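Local atomic coordinates of prolyl-ACP dehydrogenase (Oscillatoria sp., PDB entry 4IRN), a protein that probably oxidises proline tethered to an acyl carrier protein, using a bound FAD, in the biosynthesis of the cyanotoxin anatoxin-a. Residues I204-I209 / L269-H274; E141-K146 / T220-K225. All blocks are in the same frame, centred on the assembly; numbering follows the deposited sequence.

Contact 1 (I204-I209 / L269-H274)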
loop_
_atom_site.group_PDB
_atom_site.type_symbol
_atom_site.label_atom_id
_atom_site.label_comp_id
_atom_site.label_asym_id
_atom_site.label_seq_id
_atom_site.Cartn_x
_atom_site.Cartn_y
_atom_site.Cartn_z
ATOM N N ILE A 204 -21.102 -4.113 33.544
ATOM C CA ILE A 204 -22.067 -4.504 32.511
ATOM C C ILE A 204 -21.558 -5.850 31.963
ATOM O O ILE A 204 -20.566 -5.890 31.235
ATOM C CB ILE A 204 -22.255 -3.406 31.415
ATOM C CG1 ILE A 204 -22.593 -1.999 32.006
ATOM C CG2 ILE A 204 -23.242 -3.824 30.321
ATOM C CD1 ILE A 204 -23.855 -1.869 32.888
ATOM N N ILE A 205 -22.203 -6.937 32.357
ATOM C CA ILE A 205 -21.792 -8.300 32.026
ATOM C C ILE A 205 -22.709 -9.015 31.042
ATOM O O ILE A 205 -23.916 -9.058 31.233
ATOM C CB ILE A 205 -21.529 -9.113 33.327
ATOM C CG1 ILE A 205 -20.631 -8.290 34.289
ATOM C CG2 ILE A 205 -21.019 -10.521 33.039
ATOM C CD1 ILE A 205 -19.701 -8.995 35.208
ATOM N N PHE A 206 -22.102 -9.606 30.003
ATOM C CA PHE A 206 -22.783 -10.370 28.957
ATOM C C PHE A 206 -22.645 -11.850 29.260
ATOM O O PHE A 206 -21.539 -12.378 29.253
ATOM C CB PHE A 206 -22.250 -9.983 27.561
ATOM C CG PHE A 206 -22.759 -8.623 27.132
ATOM C CD1 PHE A 206 -22.085 -7.458 27.495
ATOM C CD2 PHE A 206 -23.921 -8.506 26.381
ATOM C CE1 PHE A 206 -22.583 -6.197 27.133
ATOM C CE2 PHE A 206 -24.407 -7.245 26.004
ATOM C CZ PHE A 206 -23.733 -6.099 26.380
ATOM N N ALA A 207 -23.759 -12.497 29.600
ATOM C CA ALA A 207 -23.820 -13.916 29.973
ATOM C C ALA A 207 -24.898 -14.674 29.174
ATOM O O ALA A 207 -25.587 -14.072 28.352
ATOM C CB ALA A 207 -24.081 -14.045 31.475
ATOM N N THR A 208 -25.028 -15.997 29.405
ATOM C CA THR A 208 -26.023 -16.839 28.734
ATOM C C THR A 208 -26.902 -17.609 29.725
ATOM O O THR A 208 -26.391 -18.170 30.696
ATOM C CB THR A 208 -25.390 -17.690 27.603
ATOM O OG1 THR A 208 -26.419 -18.350 26.862
ATOM C CG2 THR A 208 -24.357 -18.706 28.103
ATOM N N ILE A 209 -28.226 -17.610 29.493
ATOM C CA ILE A 209 -29.173 -18.339 30.350
ATOM C C ILE A 209 -29.104 -19.849 30.064
ATOM O O ILE A 209 -29.269 -20.659 30.979
ATOM C CB ILE A 209 -30.618 -17.782 30.302
ATOM C CG1 ILE A 209 -31.125 -17.608 28.850
ATOM C CG2 ILE A 209 -30.710 -16.489 31.102
ATOM C CD1 ILE A 209 -32.617 -17.699 28.660
ATOM N N LEU A 269 -27.857 -9.911 22.794
ATOM C CA LEU A 269 -27.289 -9.674 21.467
ATOM C C LEU A 269 -27.646 -8.262 20.957
ATOM O O LEU A 269 -26.749 -7.522 20.523
ATOM C CB LEU A 269 -27.744 -10.773 20.475
ATOM C CG LEU A 269 -27.366 -10.556 18.999
ATOM C CD1 LEU A 269 -25.882 -10.738 18.778
ATOM C CD2 LEU A 269 -28.162 -11.467 18.090
ATOM N N ALA A 270 -28.963 -7.903 21.011
ATOM C CA ALA A 270 -29.463 -6.593 20.604
ATOM C C ALA A 270 -28.755 -5.484 21.401
ATOM O O ALA A 270 -28.424 -4.437 20.839
ATOM C CB ALA A 270 -30.970 -6.511 20.811
ATOM N N ILE A 271 -28.498 -5.747 22.690
ATOM C CA ILE A 271 -27.814 -4.816 23.575
ATOM C C ILE A 271 -26.343 -4.673 23.157
ATOM O O ILE A 271 -25.855 -3.557 23.056
ATOM C CB ILE A 271 -28.015 -5.190 25.084
ATOM C CG1 ILE A 271 -29.519 -5.245 25.445
ATOM C CG2 ILE A 271 -27.288 -4.211 26.013
ATOM C CD1 ILE A 271 -29.853 -5.549 26.906
ATOM N N PHE A 272 -25.662 -5.797 22.878
ATOM C CA PHE A 272 -24.254 -5.808 22.478
ATOM C C PHE A 272 -24.039 -5.094 21.136
ATOM O O PHE A 272 -23.095 -4.304 20.990
ATOM C CB PHE A 272 -23.717 -7.251 22.428
ATOM C CG PHE A 272 -22.236 -7.340 22.140
ATOM C CD1 PHE A 272 -21.304 -7.203 23.161
ATOM C CD2 PHE A 272 -21.770 -7.567 20.845
ATOM C CE1 PHE A 272 -19.936 -7.283 22.889
ATOM C CE2 PHE A 272 -20.402 -7.648 20.579
ATOM C CZ PHE A 272 -19.497 -7.514 21.603
ATOM N N ASN A 273 -24.906 -5.421 20.159
ATOM C CA ASN A 273 -24.874 -4.852 18.817
ATOM C C ASN A 273 -25.219 -3.365 18.843
ATOM O O ASN A 273 -24.665 -2.601 18.038
ATOM C CB ASN A 273 -25.791 -5.635 17.866
ATOM C CG ASN A 273 -25.192 -6.923 17.315
ATOM O OD1 ASN A 273 -23.963 -7.138 17.316
ATOM N ND2 ASN A 273 -26.064 -7.819 16.849
ATOM N N HIS A 274 -26.109 -2.934 19.804
ATOM C CA HIS A 274 -26.417 -1.514 19.986
ATOM C C HIS A 274 -25.204 -0.832 20.639
ATOM O O HIS A 274 -24.816 0.261 20.237
ATOM C CB HIS A 274 -27.668 -1.353 20.854
ATOM C CG HIS A 274 -28.031 0.062 21.170
ATOM N ND1 HIS A 274 -27.555 0.685 22.314
ATOM C CD2 HIS A 274 -28.775 0.946 20.467
ATOM C CE1 HIS A 274 -28.040 1.916 22.280
ATOM N NE2 HIS A 274 -28.779 2.123 21.187
#
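The ring of Phe-206 reaches out from its strand and lies against Phe-272 of the helix, presenting a face to the edge of the second ring. CD1 of Phe-272 stands over the middle of the Phe-206 ring, the centroids are 5.4 Å apart and the planes meet at 84°, a T-shaped pair. The same Phe-206 ring also meets the base of its partner, CE2 lying 3.6 Å from Phe-272 CB. With CG of Phe-272 anti to the backbone N (chi1 -175°), the ring lies beside the carbonyl carbon and turns its CD1 edge to the Phe-206 face. In this acyl-CoA dehydrogenase fold the contact joins strand 202-208 of the middle-domain sheet to helix 268-282, near the start of the C-terminal helical region. Ile-271, one residue earlier on the helix, adds its CG2 branch obliquely to the ring, 4.0 Å from Phe-206 CZ, while it also packs on Pro-134 and Phe-138 of helix 118-138. The flat phenylalanine rings bring strand and helix together, and the beta-branched isoleucine packs a methyl against Phe-206. The ring of Phe-206 also meets that of the FAD-binding His-160, and both phenylalanines touch Ala-162, another FAD-binding residue.

Contact 2 (E141-K146 / T220-K225); sequences EEQKEK and TFMIEK
Packing without a polar bond joins Gln-143 and Met-222 in this contact between the start of helix 141-153 and strand 218-224. The methyl end of the methionine does the touching: its CE is 3.5 Å from Gln-143 NE2 and 3.9 Å from Gln-143 CG, so it is set against the amide end and CG of the glutamine. A bend at the sulfur (chi3 -74°) turns this methyl aside from the line of the otherwise extended methionine chain. Flexible and unbranched, methionine suits a place where a strand must reach a helix. The glutamine adds methylene surface, while its amide has polar partners of its own. NE2 is hydrogen-bonded to the carbonyls of Ala-259 and Arg-261, and OE1 accepts from the backbone N of Thr-140, just ahead of the helix.

The charged part lies one turn further along the helix and two residues on in the strand. Lys-146, fully extended, sends its NZ toward Glu-224, which comes from the opposite direction; NZ and Glu-224 OE2 are 3.6 Å apart, a long salt bridge. The stronger partner of that OE2 is the hydroxyl of Tyr-147, to which it is hydrogen-bonded. Lys-146 is exposed, so solvent probably weakens the attraction, and the contact passes from a buried methyl-amide packing to a loose ion pair at the surface, joining the N-terminal helical domain to the middle-domain sheet.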
loop_
_atom_site.group_PDB
_atom_site.type_symbol
_atom_site.label_atom_id
_atom_site.label_comp_id
_atom_site.label_asym_id
_atom_site.label_seq_id
_atom_site.Cartn_x
_atom_site.Cartn_y
_atom_site.Cartn_z
ATOM N N GLU A 141 -37.141 2.581 33.705
ATOM C CA GLU A 141 -37.132 3.889 34.356
ATOM C C GLU A 141 -36.425 3.861 35.712
ATOM O O GLU A 141 -35.606 4.741 35.967
ATOM C CB GLU A 141 -38.539 4.503 34.436
ATOM C CG GLU A 141 -39.177 4.778 33.076
ATOM C CD GLU A 141 -38.374 5.615 32.090
ATOM O OE1 GLU A 141 -37.850 6.680 32.496
ATOM O OE2 GLU A 141 -38.284 5.214 30.905
ATOM N N GLU A 142 -36.649 2.811 36.512
ATOM C CA GLU A 142 -36.009 2.640 37.816
ATOM C C GLU A 142 -34.515 2.316 37.730
ATOM O O GLU A 142 -33.750 2.761 38.581
ATOM C CB GLU A 142 -36.743 1.578 38.655
ATOM C CG GLU A 142 -38.213 1.866 38.954
ATOM C CD GLU A 142 -38.575 3.145 39.693
ATOM O OE1 GLU A 142 -37.752 3.656 40.485
ATOM O OE2 GLU A 142 -39.693 3.654 39.459
ATOM N N GLN A 143 -34.105 1.537 36.714
ATOM C CA GLN A 143 -32.702 1.181 36.450
ATOM C C GLN A 143 -31.916 2.418 36.033
ATOM O O GLN A 143 -30.783 2.608 36.481
ATOM C CB GLN A 143 -32.607 0.115 35.350
ATOM C CG GLN A 143 -32.927 -1.292 35.830
ATOM C CD GLN A 143 -32.968 -2.303 34.717
ATOM O OE1 GLN A 143 -33.326 -2.012 33.578
ATOM N NE2 GLN A 143 -32.664 -3.544 35.049
ATOM N N LYS A 144 -32.525 3.261 35.178
ATOM C CA LYS A 144 -31.944 4.507 34.687
ATOM C C LYS A 144 -31.844 5.547 35.818
ATOM O O LYS A 144 -30.783 6.153 35.992
ATOM C CB LYS A 144 -32.764 5.060 33.517
ATOM C CG LYS A 144 -32.617 4.268 32.224
ATOM C CD LYS A 144 -33.236 5.000 31.049
ATOM C CE LYS A 144 -34.723 4.773 30.922
ATOM N NZ LYS A 144 -35.296 5.595 29.834
ATOM N N GLU A 145 -32.938 5.731 36.588
ATOM C CA GLU A 145 -33.019 6.669 37.713
ATOM C C GLU A 145 -32.005 6.397 38.813
ATOM O O GLU A 145 -31.541 7.336 39.444
ATOM C CB GLU A 145 -34.433 6.686 38.303
ATOM C CG GLU A 145 -35.422 7.575 37.575
ATOM C CD GLU A 145 -36.872 7.229 37.831
ATOM O OE1 GLU A 145 -37.159 6.462 38.778
ATOM O OE2 GLU A 145 -37.739 7.741 37.090
ATOM N N LYS A 146 -31.661 5.126 39.038
ATOM C CA LYS A 146 -30.681 4.723 40.046
ATOM C C LYS A 146 -29.237 4.826 39.562
ATOM O O LYS A 146 -28.418 5.441 40.245
ATOM C CB LYS A 146 -30.978 3.310 40.577
ATOM C CG LYS A 146 -29.988 2.808 41.628
ATOM C CD LYS A 146 -30.282 1.368 42.001
ATOM C CE LYS A 146 -29.336 0.849 43.047
ATOM N NZ LYS A 146 -29.655 -0.559 43.401
ATOM N N THR A 220 -27.828 -9.662 29.446
ATOM C CA THR A 220 -26.981 -8.666 30.122
ATOM C C THR A 220 -27.389 -8.470 31.589
ATOM O O THR A 220 -28.583 -8.434 31.898
ATOM C CB THR A 220 -26.986 -7.349 29.346
ATOM O OG1 THR A 220 -26.942 -7.622 27.944
ATOM C CG2 THR A 220 -25.838 -6.420 29.744
ATOM N N PHE A 221 -26.384 -8.329 32.487
ATOM C CA PHE A 221 -26.566 -8.131 33.932
ATOM C C PHE A 221 -25.697 -6.989 34.451
ATOM O O PHE A 221 -24.564 -6.807 33.988
ATOM C CB PHE A 221 -26.254 -9.424 34.700
ATOM C CG PHE A 221 -27.111 -10.594 34.287
ATOM C CD1 PHE A 221 -28.351 -10.815 34.883
ATOM C CD2 PHE A 221 -26.685 -11.476 33.298
ATOM C CE1 PHE A 221 -29.158 -11.884 34.481
ATOM C CE2 PHE A 221 -27.499 -12.535 32.886
ATOM C CZ PHE A 221 -28.726 -12.739 33.487
ATOM N N MET A 222 -26.239 -6.207 35.406
ATOM C CA MET A 222 -25.536 -5.079 36.028
ATOM C C MET A 222 -25.168 -5.463 37.443
ATOM O O MET A 222 -26.042 -5.598 38.297
ATOM C CB MET A 222 -26.382 -3.800 36.002
ATOM C CG MET A 222 -26.763 -3.368 34.606
ATOM S SD MET A 222 -27.790 -1.902 34.530
ATOM C CE MET A 222 -29.333 -2.564 35.078
ATOM N N ILE A 223 -23.875 -5.710 37.672
ATOM C CA ILE A 223 -23.382 -6.139 38.969
ATOM C C ILE A 223 -22.530 -5.047 39.592
ATOM O O ILE A 223 -21.570 -4.583 38.967
ATOM C CB ILE A 223 -22.676 -7.524 38.867
ATOM C CG1 ILE A 223 -23.617 -8.596 38.225
ATOM C CG2 ILE A 223 -22.184 -8.008 40.232
ATOM C CD1 ILE A 223 -22.934 -9.804 37.590
ATOM N N GLU A 224 -22.889 -4.634 40.806
ATOM C CA GLU A 224 -22.149 -3.625 41.550
ATOM C C GLU A 224 -20.810 -4.196 42.054
ATOM O O GLU A 224 -20.692 -5.409 42.252
ATOM C CB GLU A 224 -22.978 -3.109 42.735
ATOM C CG GLU A 224 -24.074 -2.135 42.344
ATOM C CD GLU A 224 -24.978 -1.654 43.465
ATOM O OE1 GLU A 224 -24.548 -1.645 44.644
ATOM O OE2 GLU A 224 -26.117 -1.241 43.150
ATOM N N LYS A 225 -19.820 -3.318 42.255
ATOM C CA LYS A 225 -18.487 -3.642 42.769
ATOM C C LYS A 225 -18.627 -4.303 44.167
ATOM O O LYS A 225 -19.545 -3.981 44.907
ATOM C CB LYS A 225 -17.678 -2.338 42.841
ATOM C CG LYS A 225 -16.350 -2.379 43.579
ATOM C CD LYS A 225 -15.745 -0.958 43.733
ATOM C CE LYS A 225 -16.359 -0.099 44.820
ATOM N NZ LYS A 225 -16.181 -0.648 46.182
#

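How the contacts relate
Contacts 1 and 2 have centres about 14 Å apart and meet in the middle-domain sheet, where strands 202-208 and 218-224 run antiparallel as neighbours. A probable backbone hydrogen bond joins them, Phe-221 N to Ile-205 O at 2.9 Å, and Ile-204 CD1 packs 3.7 Å from Met-222 CG. Contact 1 places this sheet against the C-terminal helical region, and contact 2 places it against the N-terminal one. They differ in their distance from FAD-binding His-160: its side chain is about 3 Å from that of Phe-206 in contact 1, but about 10 Å from that of Met-222 in contact 2. The side chain of Phe-272 in contact 1 lies about 6 Å from a bound FAD.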